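Local coordinates for protein glucosamine-6-phosphate deaminase (Thermotoga maritima, PDB 1J5X) that is a two-part alpha/beta protein of the SIS-domain family, with parallel sheets flanked by helices, at residues Glu19-Lys24 / Glu195-Ser200; Tyr64-Thr69 / Lys162-Ile167; Ser187-Tyr192 / Ser307-Thr312; Ile199-Ile204 / Leu318-Ala323. All coordinates share one frame; numbering follows the deposited sequence.

Contact 1. Residues Glu19-Lys24 / Glu195-Ser200; sequences EITDQK and EFFDIS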
loop_
_atom_site.group_PDB
_atom_site.type_symbol
_atom_site.label_atom_id
_atom_site.label_comp_id
_atom_site.label_asym_id
_atom_site.label_seq_id
_atom_site.Cartn_x
_atom_site.Cartn_y
_atom_site.Cartn_z
ATOM N N GLU A 19 12.694 -2.471 -9.608
ATOM C CA GLU A 19 11.418 -2.998 -9.172
ATOM C C GLU A 19 10.333 -1.878 -9.115
ATOM O O GLU A 19 9.186 -2.135 -9.378
ATOM C CB GLU A 19 11.657 -3.705 -7.833
ATOM C CG GLU A 19 12.560 -4.944 -8.146
ATOM C CD GLU A 19 13.000 -5.797 -6.953
ATOM O OE1 GLU A 19 12.930 -5.327 -5.820
ATOM O OE2 GLU A 19 13.428 -6.926 -7.191
ATOM N N ILE A 20 10.668 -0.656 -8.789
ATOM C CA ILE A 20 9.631 0.420 -8.850
ATOM C C ILE A 20 9.189 0.530 -10.337
ATOM O O ILE A 20 7.982 0.541 -10.697
ATOM C CB ILE A 20 10.218 1.769 -8.399
ATOM C CG1 ILE A 20 10.620 1.668 -6.929
ATOM C CG2 ILE A 20 9.220 2.907 -8.634
ATOM C CD1 ILE A 20 11.167 3.001 -6.405
ATOM N N THR A 21 10.189 0.597 -11.211
ATOM C CA THR A 21 9.939 0.729 -12.650
ATOM C C THR A 21 9.154 -0.431 -13.240
ATOM O O THR A 21 8.457 -0.267 -14.245
ATOM C CB THR A 21 11.287 0.927 -13.408
ATOM O OG1 THR A 21 11.909 2.072 -12.852
ATOM C CG2 THR A 21 11.030 1.219 -14.914
ATOM N N ASP A 22 9.208 -1.586 -12.583
ATOM C CA ASP A 22 8.474 -2.733 -13.062
ATOM C C ASP A 22 6.938 -2.478 -13.007
ATOM O O ASP A 22 6.191 -3.213 -13.626
ATOM C CB ASP A 22 8.756 -3.985 -12.243
ATOM C CG ASP A 22 10.104 -4.652 -12.602
ATOM O OD1 ASP A 22 10.633 -4.331 -13.706
ATOM O OD2 ASP A 22 10.579 -5.508 -11.790
ATOM N N GLN A 23 6.513 -1.481 -12.247
ATOM C CA GLN A 23 5.080 -1.200 -12.171
ATOM C C GLN A 23 4.680 -0.578 -13.510
ATOM O O GLN A 23 3.502 -0.483 -13.853
ATOM C CB GLN A 23 4.788 -0.274 -10.991
ATOM C CG GLN A 23 4.787 -1.088 -9.693
ATOM C CD GLN A 23 5.183 -0.273 -8.486
ATOM O OE1 GLN A 23 4.363 -0.347 -7.468
ATOM N NE2 GLN A 23 6.239 0.412 -8.466
ATOM N N LYS A 24 5.679 -0.111 -14.245
ATOM C CA LYS A 24 5.415 0.422 -15.569
ATOM C C LYS A 24 5.678 -0.651 -16.595
ATOM O O LYS A 24 4.888 -0.854 -17.514
ATOM C CB LYS A 24 6.313 1.608 -15.874
ATOM C CG LYS A 24 6.521 1.796 -17.395
ATOM C CD LYS A 24 7.025 3.182 -17.682
ATOM C CE LYS A 24 8.516 3.234 -17.749
ATOM N NZ LYS A 24 8.967 4.533 -18.388
ATOM N N GLU A 195 2.150 5.596 -18.510
ATOM C CA GLU A 195 2.025 7.043 -18.578
ATOM C C GLU A 195 1.947 7.621 -17.154
ATOM O O GLU A 195 2.534 8.659 -16.846
ATOM C CB GLU A 195 0.758 7.430 -19.378
ATOM C CG GLU A 195 0.396 8.923 -19.323
ATOM C CD GLU A 195 -0.724 9.317 -20.305
ATOM O OE1 GLU A 195 -1.419 8.419 -20.837
ATOM O OE2 GLU A 195 -0.912 10.529 -20.516
ATOM N N PHE A 196 1.218 6.935 -16.280
ATOM C CA PHE A 196 1.076 7.415 -14.889
ATOM C C PHE A 196 2.455 7.542 -14.251
ATOM O O PHE A 196 2.773 8.541 -13.581
ATOM C CB PHE A 196 0.237 6.410 -14.052
ATOM C CG PHE A 196 0.058 6.821 -12.609
ATOM C CD1 PHE A 196 -0.578 8.025 -12.278
ATOM C CD2 PHE A 196 0.484 5.977 -11.549
ATOM C CE1 PHE A 196 -0.785 8.368 -10.944
ATOM C CE2 PHE A 196 0.268 6.349 -10.215
ATOM C CZ PHE A 196 -0.351 7.508 -9.925
ATOM N N PHE A 197 3.259 6.520 -14.480
ATOM C CA PHE A 197 4.616 6.453 -13.942
ATOM C C PHE A 197 5.477 7.594 -14.493
ATOM O O PHE A 197 6.110 8.350 -13.739
ATOM C CB PHE A 197 5.222 5.096 -14.275
ATOM C CG PHE A 197 6.677 4.960 -13.842
ATOM C CD1 PHE A 197 7.716 5.463 -14.642
ATOM C CD2 PHE A 197 6.999 4.379 -12.612
ATOM C CE1 PHE A 197 9.070 5.395 -14.210
ATOM C CE2 PHE A 197 8.332 4.304 -12.172
ATOM C CZ PHE A 197 9.368 4.808 -12.962
ATOM N N ASP A 198 5.458 7.768 -15.821
ATOM C CA ASP A 198 6.259 8.814 -16.438
ATOM C C ASP A 198 5.831 10.204 -15.992
ATOM O O ASP A 198 6.674 11.051 -15.765
ATOM C CB ASP A 198 6.237 8.685 -17.995
ATOM C CG ASP A 198 6.822 7.352 -18.493
ATOM O OD1 ASP A 198 7.631 6.702 -17.780
ATOM O OD2 ASP A 198 6.490 6.935 -19.626
ATOM N N ILE A 199 4.527 10.463 -15.864
ATOM C CA ILE A 199 4.081 11.762 -15.399
ATOM C C ILE A 199 4.582 11.952 -13.953
ATOM O O ILE A 199 5.030 13.054 -13.555
ATOM C CB ILE A 199 2.492 11.893 -15.411
ATOM C CG1 ILE A 199 1.986 11.929 -16.882
ATOM C CG2 ILE A 199 2.059 13.137 -14.616
ATOM C CD1 ILE A 199 0.439 11.818 -17.071
ATOM N N SER A 200 4.439 10.896 -13.163
ATOM C CA SER A 200 4.838 10.951 -11.744
ATOM C C SER A 200 6.325 11.309 -11.661
ATOM O O SER A 200 6.705 12.252 -10.945
ATOM C CB SER A 200 4.594 9.592 -11.053
ATOM O OG SER A 200 3.201 9.339 -10.948
#

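Contact 2. Residues Tyr64-Thr69 / Lys162-Ile167; sequences YNLALT and KSFSMI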
loop_
_atom_site.group_PDB
_atom_site.type_symbol
_atom_site.label_atom_id
_atom_site.label_comp_id
_atom_site.label_asym_id
_atom_site.label_seq_id
_atom_site.Cartn_x
_atom_site.Cartn_y
_atom_site.Cartn_z
ATOM N N TYR A 64 1.191 -4.923 6.500
ATOM C CA TYR A 64 0.053 -4.522 7.325
ATOM C C TYR A 64 -0.610 -3.405 6.559
ATOM O O TYR A 64 -1.845 -3.287 6.548
ATOM C CB TYR A 64 0.487 -4.006 8.717
ATOM C CG TYR A 64 -0.609 -3.218 9.423
ATOM C CD1 TYR A 64 -1.732 -3.870 9.962
ATOM C CD2 TYR A 64 -0.554 -1.800 9.425
ATOM C CE1 TYR A 64 -2.826 -3.147 10.484
ATOM C CE2 TYR A 64 -1.677 -1.040 9.948
ATOM C CZ TYR A 64 -2.797 -1.742 10.450
ATOM O OH TYR A 64 -3.949 -1.055 10.823
ATOM N N ASN A 65 0.186 -2.514 5.968
ATOM C CA ASN A 65 -0.463 -1.438 5.201
ATOM C C ASN A 65 -1.288 -1.977 4.046
ATOM O O ASN A 65 -2.343 -1.394 3.689
ATOM C CB ASN A 65 0.584 -0.434 4.672
ATOM C CG ASN A 65 1.309 0.272 5.817
ATOM O OD1 ASN A 65 0.724 0.559 6.867
ATOM N ND2 ASN A 65 2.571 0.579 5.605
ATOM N N LEU A 66 -0.824 -3.069 3.450
ATOM C CA LEU A 66 -1.488 -3.719 2.347
ATOM C C LEU A 66 -2.808 -4.309 2.896
ATOM O O LEU A 66 -3.897 -4.109 2.311
ATOM C CB LEU A 66 -0.569 -4.815 1.822
ATOM C CG LEU A 66 -1.062 -5.679 0.674
ATOM C CD1 LEU A 66 -1.503 -4.820 -0.450
ATOM C CD2 LEU A 66 0.094 -6.675 0.221
ATOM N N ALA A 67 -2.725 -4.984 4.043
ATOM C CA ALA A 67 -3.891 -5.612 4.721
ATOM C C ALA A 67 -4.940 -4.540 5.041
ATOM O O ALA A 67 -6.129 -4.739 4.839
ATOM C CB ALA A 67 -3.445 -6.286 6.056
ATOM N N LEU A 68 -4.490 -3.394 5.535
ATOM C CA LEU A 68 -5.415 -2.314 5.848
ATOM C C LEU A 68 -6.121 -1.834 4.572
ATOM O O LEU A 68 -7.365 -1.738 4.536
ATOM C CB LEU A 68 -4.674 -1.141 6.473
ATOM C CG LEU A 68 -5.534 0.068 6.789
ATOM C CD1 LEU A 68 -6.604 -0.284 7.856
ATOM C CD2 LEU A 68 -4.616 1.172 7.352
ATOM N N THR A 69 -5.339 -1.563 3.530
ATOM C CA THR A 69 -5.910 -1.079 2.272
ATOM C C THR A 69 -6.933 -2.049 1.691
ATOM O O THR A 69 -8.048 -1.636 1.333
ATOM C CB THR A 69 -4.809 -0.825 1.242
ATOM O OG1 THR A 69 -3.823 0.049 1.841
ATOM C CG2 THR A 69 -5.431 -0.081 -0.023
ATOM N N LYS A 162 6.766 -2.930 -5.972
ATOM C CA LYS A 162 5.791 -3.544 -6.885
ATOM C C LYS A 162 4.948 -4.643 -6.257
ATOM O O LYS A 162 3.817 -4.850 -6.667
ATOM C CB LYS A 162 6.518 -4.135 -8.104
ATOM C CG LYS A 162 7.381 -5.347 -7.809
ATOM C CD LYS A 162 8.153 -5.729 -9.102
ATOM C CE LYS A 162 8.605 -7.179 -9.152
ATOM N NZ LYS A 162 9.375 -7.546 -10.407
ATOM N N SER A 163 5.469 -5.337 -5.245
ATOM C CA SER A 163 4.691 -6.412 -4.645
ATOM C C SER A 163 3.441 -5.849 -3.939
ATOM O O SER A 163 2.402 -6.515 -3.918
ATOM C CB SER A 163 5.522 -7.227 -3.612
ATOM O OG SER A 163 5.956 -6.434 -2.547
ATOM N N PHE A 164 3.551 -4.654 -3.395
ATOM C CA PHE A 164 2.381 -4.079 -2.704
ATOM C C PHE A 164 1.271 -3.851 -3.785
ATOM O O PHE A 164 0.121 -4.320 -3.672
ATOM C CB PHE A 164 2.791 -2.745 -2.075
ATOM C CG PHE A 164 1.646 -1.986 -1.434
ATOM C CD1 PHE A 164 0.793 -1.183 -2.211
ATOM C CD2 PHE A 164 1.429 -2.079 -0.061
ATOM C CE1 PHE A 164 -0.234 -0.493 -1.643
ATOM C CE2 PHE A 164 0.363 -1.380 0.543
ATOM C CZ PHE A 164 -0.454 -0.590 -0.244
ATOM N N SER A 165 1.666 -3.170 -4.848
ATOM C CA SER A 165 0.711 -2.842 -5.916
ATOM C C SER A 165 0.159 -4.068 -6.570
ATOM O O SER A 165 -1.053 -4.179 -6.825
ATOM C CB SER A 165 1.394 -1.986 -6.984
ATOM O OG SER A 165 1.869 -0.765 -6.415
HETATM N N MSE A 166 1.030 -5.016 -6.928
HETATM C CA MSE A 166 0.516 -6.200 -7.562
HETATM C C MSE A 166 -0.348 -7.104 -6.699
HETATM O O MSE A 166 -1.325 -7.687 -7.177
HETATM C CB MSE A 166 1.709 -6.994 -8.248
HETATM C CG MSE A 166 2.369 -6.103 -9.245
HETATM SE SE MSE A 166 4.042 -7.112 -9.880
HETATM C CE MSE A 166 4.429 -5.966 -11.384
ATOM N N ILE A 167 -0.040 -7.236 -5.407
ATOM C CA ILE A 167 -0.875 -8.096 -4.587
ATOM C C ILE A 167 -2.211 -7.305 -4.369
ATOM O O ILE A 167 -3.291 -7.894 -4.423
ATOM C CB ILE A 167 -0.206 -8.398 -3.213
ATOM C CG1 ILE A 167 0.999 -9.384 -3.455
ATOM C CG2 ILE A 167 -1.227 -9.087 -2.245
ATOM C CD1 ILE A 167 1.919 -9.467 -2.261
#

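Contact 3. Residues Ser187-Tyr192 / Ser307-Thr312; sequences SELVGY and SAFLRT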
loop_
_atom_site.group_PDB
_atom_site.type_symbol
_atom_site.label_atom_id
_atom_site.label_comp_id
_atom_site.label_asym_id
_atom_site.label_seq_id
_atom_site.Cartn_x
_atom_site.Cartn_y
_atom_site.Cartn_z
ATOM N N SER A 187 -8.444 -3.245 -16.251
ATOM C CA SER A 187 -7.622 -3.299 -17.503
ATOM C C SER A 187 -7.236 -1.905 -17.906
ATOM O O SER A 187 -6.122 -1.646 -18.335
ATOM C CB SER A 187 -8.397 -3.898 -18.701
ATOM O OG SER A 187 -8.793 -5.190 -18.363
ATOM N N GLU A 188 -8.195 -0.988 -17.788
ATOM C CA GLU A 188 -7.905 0.378 -18.154
ATOM C C GLU A 188 -6.834 0.959 -17.227
ATOM O O GLU A 188 -5.898 1.608 -17.704
ATOM C CB GLU A 188 -9.195 1.205 -18.068
ATOM C CG GLU A 188 -8.970 2.738 -18.204
ATOM C CD GLU A 188 -10.105 3.541 -17.516
ATOM O OE1 GLU A 188 -11.317 3.216 -17.718
ATOM O OE2 GLU A 188 -9.779 4.479 -16.759
ATOM N N LEU A 189 -6.957 0.753 -15.917
ATOM C CA LEU A 189 -5.945 1.344 -15.019
ATOM C C LEU A 189 -4.576 0.705 -15.226
ATOM O O LEU A 189 -3.571 1.391 -15.206
ATOM C CB LEU A 189 -6.382 1.210 -13.562
ATOM C CG LEU A 189 -7.670 2.014 -13.301
ATOM C CD1 LEU A 189 -8.312 1.622 -11.984
ATOM C CD2 LEU A 189 -7.252 3.443 -13.220
ATOM N N VAL A 190 -4.564 -0.609 -15.390
ATOM C CA VAL A 190 -3.277 -1.264 -15.685
ATOM C C VAL A 190 -2.644 -0.683 -16.962
ATOM O O VAL A 190 -1.423 -0.419 -17.032
ATOM C CB VAL A 190 -3.527 -2.766 -15.828
ATOM C CG1 VAL A 190 -2.283 -3.453 -16.492
ATOM C CG2 VAL A 190 -3.827 -3.377 -14.437
ATOM N N GLY A 191 -3.474 -0.449 -17.979
ATOM C CA GLY A 191 -2.970 0.080 -19.248
ATOM C C GLY A 191 -2.407 1.458 -19.138
ATOM O O GLY A 191 -1.540 1.863 -19.941
ATOM N N TYR A 192 -2.919 2.195 -18.131
ATOM C CA TYR A 192 -2.523 3.561 -17.844
ATOM C C TYR A 192 -1.223 3.693 -17.014
ATOM O O TYR A 192 -0.649 4.791 -16.902
ATOM C CB TYR A 192 -3.670 4.314 -17.055
ATOM C CG TYR A 192 -3.331 5.777 -16.747
ATOM C CD1 TYR A 192 -2.972 6.660 -17.774
ATOM C CD2 TYR A 192 -3.385 6.284 -15.433
ATOM C CE1 TYR A 192 -2.665 8.002 -17.523
ATOM C CE2 TYR A 192 -3.098 7.629 -15.176
ATOM C CZ TYR A 192 -2.734 8.490 -16.210
ATOM O OH TYR A 192 -2.436 9.830 -15.937
ATOM N N SER A 307 -8.229 2.738 -8.218
ATOM C CA SER A 307 -6.877 3.212 -8.546
ATOM C C SER A 307 -5.887 2.984 -7.357
ATOM O O SER A 307 -4.711 3.316 -7.483
ATOM C CB SER A 307 -6.899 4.735 -8.859
ATOM O OG SER A 307 -7.382 5.443 -7.721
ATOM N N ALA A 308 -6.374 2.482 -6.234
ATOM C CA ALA A 308 -5.516 2.290 -5.059
ATOM C C ALA A 308 -4.251 1.514 -5.376
ATOM O O ALA A 308 -3.194 1.871 -4.830
ATOM C CB ALA A 308 -6.283 1.604 -3.904
ATOM N N PHE A 309 -4.334 0.522 -6.277
ATOM C CA PHE A 309 -3.154 -0.287 -6.571
ATOM C C PHE A 309 -2.019 0.455 -7.321
ATOM O O PHE A 309 -0.879 -0.050 -7.433
ATOM C CB PHE A 309 -3.555 -1.564 -7.277
ATOM C CG PHE A 309 -3.909 -1.370 -8.730
ATOM C CD1 PHE A 309 -5.224 -1.036 -9.092
ATOM C CD2 PHE A 309 -2.923 -1.484 -9.740
ATOM C CE1 PHE A 309 -5.534 -0.820 -10.443
ATOM C CE2 PHE A 309 -3.219 -1.276 -11.071
ATOM C CZ PHE A 309 -4.536 -0.938 -11.444
ATOM N N LEU A 310 -2.306 1.638 -7.854
ATOM C CA LEU A 310 -1.275 2.430 -8.494
ATOM C C LEU A 310 -0.837 3.603 -7.600
ATOM O O LEU A 310 0.188 4.232 -7.855
ATOM C CB LEU A 310 -1.814 3.078 -9.752
ATOM C CG LEU A 310 -2.225 2.221 -10.953
ATOM C CD1 LEU A 310 -2.878 3.135 -12.031
ATOM C CD2 LEU A 310 -0.945 1.567 -11.540
ATOM N N ARG A 311 -1.638 3.955 -6.589
ATOM C CA ARG A 311 -1.348 5.196 -5.899
ATOM C C ARG A 311 -0.176 5.330 -4.946
ATOM O O ARG A 311 0.027 6.421 -4.413
ATOM C CB ARG A 311 -2.615 5.784 -5.255
ATOM C CG ARG A 311 -3.606 6.421 -6.345
ATOM C CD ARG A 311 -4.986 6.633 -5.715
ATOM N NE ARG A 311 -5.904 7.429 -6.567
ATOM C CZ ARG A 311 -6.065 8.743 -6.445
ATOM N NH1 ARG A 311 -5.374 9.430 -5.516
ATOM N NH2 ARG A 311 -6.958 9.384 -7.251
ATOM N N THR A 312 0.533 4.246 -4.701
ATOM C CA THR A 312 1.771 4.396 -3.886
ATOM C C THR A 312 2.972 4.665 -4.827
ATOM O O THR A 312 4.065 4.996 -4.382
ATOM C CB THR A 312 2.102 3.168 -2.979
ATOM O OG1 THR A 312 2.378 2.004 -3.745
ATOM C CG2 THR A 312 0.920 2.896 -2.024
#

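Contact 4. Residues Ile199-Ile204 / Leu318-Ala323; sequences ISWKVI and LGYQKA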
loop_
_atom_site.group_PDB
_atom_site.type_symbol
_atom_site.label_atom_id
_atom_site.label_comp_id
_atom_site.label_asym_id
_atom_site.label_seq_id
_atom_site.Cartn_x
_atom_site.Cartn_y
_atom_site.Cartn_z
ATOM N N ILE A 199 4.527 10.463 -15.864
ATOM C CA ILE A 199 4.081 11.762 -15.399
ATOM C C ILE A 199 4.582 11.952 -13.953
ATOM O O ILE A 199 5.030 13.054 -13.555
ATOM C CB ILE A 199 2.492 11.893 -15.411
ATOM C CG1 ILE A 199 1.986 11.929 -16.882
ATOM C CG2 ILE A 199 2.059 13.137 -14.616
ATOM C CD1 ILE A 199 0.439 11.818 -17.071
ATOM N N SER A 200 4.439 10.896 -13.163
ATOM C CA SER A 200 4.838 10.951 -11.744
ATOM C C SER A 200 6.325 11.309 -11.661
ATOM O O SER A 200 6.705 12.252 -10.945
ATOM C CB SER A 200 4.594 9.592 -11.053
ATOM O OG SER A 200 3.201 9.339 -10.948
ATOM N N TRP A 201 7.134 10.568 -12.394
ATOM C CA TRP A 201 8.581 10.806 -12.366
ATOM C C TRP A 201 8.934 12.227 -12.694
ATOM O O TRP A 201 9.692 12.886 -11.953
ATOM C CB TRP A 201 9.310 9.866 -13.322
ATOM C CG TRP A 201 10.808 9.943 -13.136
ATOM C CD1 TRP A 201 11.654 10.894 -13.628
ATOM C CD2 TRP A 201 11.591 9.112 -12.281
ATOM N NE1 TRP A 201 12.919 10.715 -13.119
ATOM C CE2 TRP A 201 12.910 9.624 -12.289
ATOM C CE3 TRP A 201 11.307 7.981 -11.498
ATOM C CZ2 TRP A 201 13.957 9.035 -11.532
ATOM C CZ3 TRP A 201 12.357 7.397 -10.740
ATOM C CH2 TRP A 201 13.658 7.932 -10.772
ATOM N N LYS A 202 8.340 12.746 -13.774
ATOM C CA LYS A 202 8.647 14.107 -14.210
ATOM C C LYS A 202 8.108 15.202 -13.312
ATOM O O LYS A 202 8.773 16.224 -13.122
ATOM C CB LYS A 202 8.208 14.323 -15.684
ATOM C CG LYS A 202 6.714 14.125 -15.952
ATOM C CD LYS A 202 5.816 15.296 -15.458
ATOM C CE LYS A 202 6.047 16.615 -16.238
ATOM N NZ LYS A 202 5.416 17.823 -15.585
ATOM N N VAL A 203 6.912 15.016 -12.762
ATOM C CA VAL A 203 6.336 15.984 -11.853
ATOM C C VAL A 203 7.184 16.053 -10.562
ATOM O O VAL A 203 7.446 17.137 -10.036
ATOM C CB VAL A 203 4.870 15.576 -11.449
ATOM C CG1 VAL A 203 4.396 16.388 -10.277
ATOM C CG2 VAL A 203 3.901 15.729 -12.681
ATOM N N ILE A 204 7.601 14.900 -10.051
ATOM C CA ILE A 204 8.355 14.879 -8.796
ATOM C C ILE A 204 9.799 15.409 -9.024
ATOM O O ILE A 204 10.400 16.011 -8.144
ATOM C CB ILE A 204 8.348 13.458 -8.190
ATOM C CG1 ILE A 204 6.890 13.054 -7.853
ATOM C CG2 ILE A 204 9.214 13.423 -6.861
ATOM C CD1 ILE A 204 6.682 11.578 -7.478
ATOM N N LEU A 318 9.092 9.423 -5.016
ATOM C CA LEU A 318 9.542 10.490 -4.141
ATOM C C LEU A 318 10.641 9.912 -3.245
ATOM O O LEU A 318 11.720 10.512 -3.099
ATOM C CB LEU A 318 8.399 10.993 -3.263
ATOM C CG LEU A 318 8.817 12.043 -2.217
ATOM C CD1 LEU A 318 9.344 13.375 -2.886
ATOM C CD2 LEU A 318 7.595 12.376 -1.401
ATOM N N GLY A 319 10.393 8.724 -2.699
ATOM C CA GLY A 319 11.377 8.152 -1.786
ATOM C C GLY A 319 12.711 7.967 -2.499
ATOM O O GLY A 319 13.799 8.309 -1.957
ATOM N N TYR A 320 12.636 7.394 -3.696
ATOM C CA TYR A 320 13.849 7.125 -4.472
ATOM C C TYR A 320 14.602 8.423 -4.789
ATOM O O TYR A 320 15.796 8.584 -4.485
ATOM C CB TYR A 320 13.505 6.398 -5.747
ATOM C CG TYR A 320 14.758 6.049 -6.526
ATOM C CD1 TYR A 320 15.330 6.960 -7.412
ATOM C CD2 TYR A 320 15.410 4.833 -6.307
ATOM C CE1 TYR A 320 16.529 6.658 -8.065
ATOM C CE2 TYR A 320 16.605 4.530 -6.943
ATOM C CZ TYR A 320 17.160 5.443 -7.815
ATOM O OH TYR A 320 18.388 5.122 -8.413
ATOM N N GLN A 321 13.902 9.365 -5.379
ATOM C CA GLN A 321 14.547 10.613 -5.737
ATOM C C GLN A 321 15.087 11.337 -4.518
ATOM O O GLN A 321 16.163 11.966 -4.588
ATOM C CB GLN A 321 13.565 11.517 -6.530
ATOM C CG GLN A 321 13.198 10.905 -7.914
ATOM C CD GLN A 321 12.463 11.894 -8.834
ATOM O OE1 GLN A 321 12.524 13.173 -8.493
ATOM N NE2 GLN A 321 11.831 11.493 -9.827
ATOM N N LYS A 322 14.366 11.267 -3.393
ATOM C CA LYS A 322 14.843 11.967 -2.204
ATOM C C LYS A 322 16.096 11.306 -1.667
ATOM O O LYS A 322 16.972 12.008 -1.115
ATOM C CB LYS A 322 13.793 12.004 -1.072
ATOM C CG LYS A 322 14.294 12.635 0.246
ATOM C CD LYS A 322 14.461 14.160 0.182
ATOM C CE LYS A 322 15.076 14.682 1.491
ATOM N NZ LYS A 322 15.171 16.158 1.576
ATOM N N ALA A 323 16.191 9.991 -1.786
ATOM C CA ALA A 323 17.380 9.331 -1.279
ATOM C C ALA A 323 18.601 9.784 -2.107
ATOM O O ALA A 323 19.677 10.066 -1.564
ATOM C CB ALA A 323 17.235 7.873 -1.378
#

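Contact 1. Residues Glu19-Lys24 / Glu195-Ser200
Lys24 and Phe197 mark the nearest backbone approach of two helical turns, 19-24 and 195-200, whose axes pass 9.4 Å apart with their N-to-C directions 130° from each other. The methyl CG2 of Ile20 meets the edge of the Phe197 ring near its plane, 3.9 Å from CE2, while Lys24 crosses at about a right angle and lays CD beside CD1 of Phe197. With CG of Phe197 anti to the backbone N (chi1 176°), the ring is carried out to the N-terminal helix. A long side chain suits position 24 because it can be apolar and charged in turn: its CB, CD and CE pack against the ring, a bend at chi3 (93°) turns the chain, and NZ forms a salt bridge of 2.6 Å with OD1 of Asp198, on the lone pair facing the other carboxylate oxygen. Thr21 OG1, which passes 3.7 Å from Phe197 CZ, is bonded to Leu17 O one turn back. Within its helix Gln23 NE2 bonds Ile20 O (2.8 Å, nearly straight), and it also bonds Gln316 OE1. An apolar centre bordered by an ion pair docks the N-terminal helix 15-25 onto helix 184-205, which leads into the second parallel sheet.

Contact 2. Residues Tyr64-Thr69 / Lys162-Ile167
Over one face of the Phe164 ring sits the methyl CD1 of Leu66, 4.1 Å from the ring centroid and 16° off its normal, a CH-pi contact set somewhat toward the rim. With CG anti to the backbone N (chi1 175°), the ring points its edge into the opposite helix: near its plane lie the carbonyl carbon of Asn65 and, 4.0 Å from CZ, OG1 of Thr69. CE2 comes within 3.5 Å of Leu66 CA, so a flat side chain, thin enough to slip against bare backbone, suits this place. The leucine and the phenyl group lie alongside each other, pointing opposite ways, while the other leucine branch, CD2, meets CG2 of Ile167 at 3.7 Å. Segments 64-69 and 162-167 run 23° apart with axes 10.4 Å from each other, as do helices flanking a parallel alpha/beta sheet; both belong to the SIS domain, and Phe107 of strand 102-107 touches both Leu66 and Ile167. Thr69 turns its buried hydroxyl back onto its own helix, satisfied by a 2.8 Å hydrogen bond from OG1 to Asn65 O. Asn65 O thus takes two donors, Thr69 N and OG1, from opposite faces of its plane. Asn65 ND2 bonds Glu229 of helix 222-238.

Contact 3. Residues Ser187-Tyr192 / Ser307-Thr312
Leu189 and Val190 of the helical turn 187-192 receive the end of the Phe309 ring between them. CZ of Phe309 comes within 3.5 Å of Leu189 CB and within 3.9 Å of Val190 CG2, both approaching obliquely to the ring, while the backbone N of Val190 lies at the ring edge in its plane. Leucine does a second job here, since its CD1 continues past the phenyl group to Ser307 N, 3.9 Å away. Leu310 completes the first shell by placing CD1 3.7 Å from the carbonyl oxygen of Leu189. What aims the ring is its first torsion: CG of Phe309 stands between the backbone N and the carbonyl carbon (chi1 76°), and Leu310 CG then covers one face, 3.6 Å above the plane. Further out, the loop is braced from within. Arg311 NE donates to Ser307 OG at 2.7 Å, with the serine oxygen close to the guanidinium plane, and Leu310 N bonds back to Ser307 O. A guanidinium suits this buried spot because several acceptors surround it: NH1 also binds Gln267 OE1 and Val293 O, and NH2 binds Ser302 O. Leu169 of helix 162-179 adds to the apolar surroundings of Phe309 and Val190. This is loop-on-helix packing in an alpha/beta protein, in which the connection from strand 289-293 to helix 313-326 presses hydrophobic side chains against helix 184-205.

Contact 4. Residues Ile199-Ile204 / Leu318-Ala323
Gln321 stretches across to Trp201 and sets its amide nitrogen over the indole: NE2 stands 3.3 Å above the ring plane, over its centre. The two flat groups are tilted 56° apart, so this is no parallel stack; the amide NH2 is presented to the face, where its partial positive charge probably interacts well with the pi electrons. The same nitrogen makes a weak hydrogen bond of 3.3 Å to Trp201 O. Glutamine reaches both because its chain is extended beyond CG, and the indole lies in its path because Trp201 CG is anti to the backbone N (chi1 -171°). At the far end of the indole, CH2 meets CD1 of Tyr320 at 3.9 Å. The segments run at 40° with axes 10.6 Å apart, and their helices, 184-205 and 313-326, lie beside the second parallel sheet of this alpha/beta fold: Phe265 of strand 262-267 touches both Ile204 and Leu318. These two aliphatic side chains, whose branched shapes face the sheet, cross at about a right angle, Ile204 CG2 being 4.0 Å from Leu318 CD1 and 3.7 Å from Gln321 OE1. Trp201 NE1 bonds weakly to Glu205.

From the N terminus, helix 15-25 is the first to be tied down: contact 1 closes a long loop when the chain returns in helix 184-205. Nested inside that loop is contact 2, which joins two helices of the SIS domain; Asp22 and Gln23 of contact 1 bond to Lys162 and Ser165 of contact 2. Helix 184-205 carries contacts 3, 1 and 4 in order along its length. Contact 3 opens within the loop of contact 1 and closes later, so the two cross, while contact 4 starts on Ile199 and Ser200, where contact 1 ends, and crosses contact 3. Contacts 1, 3 and 4 fix helix 184-205 to helix 15-25, helix 313-326 and the loop before it.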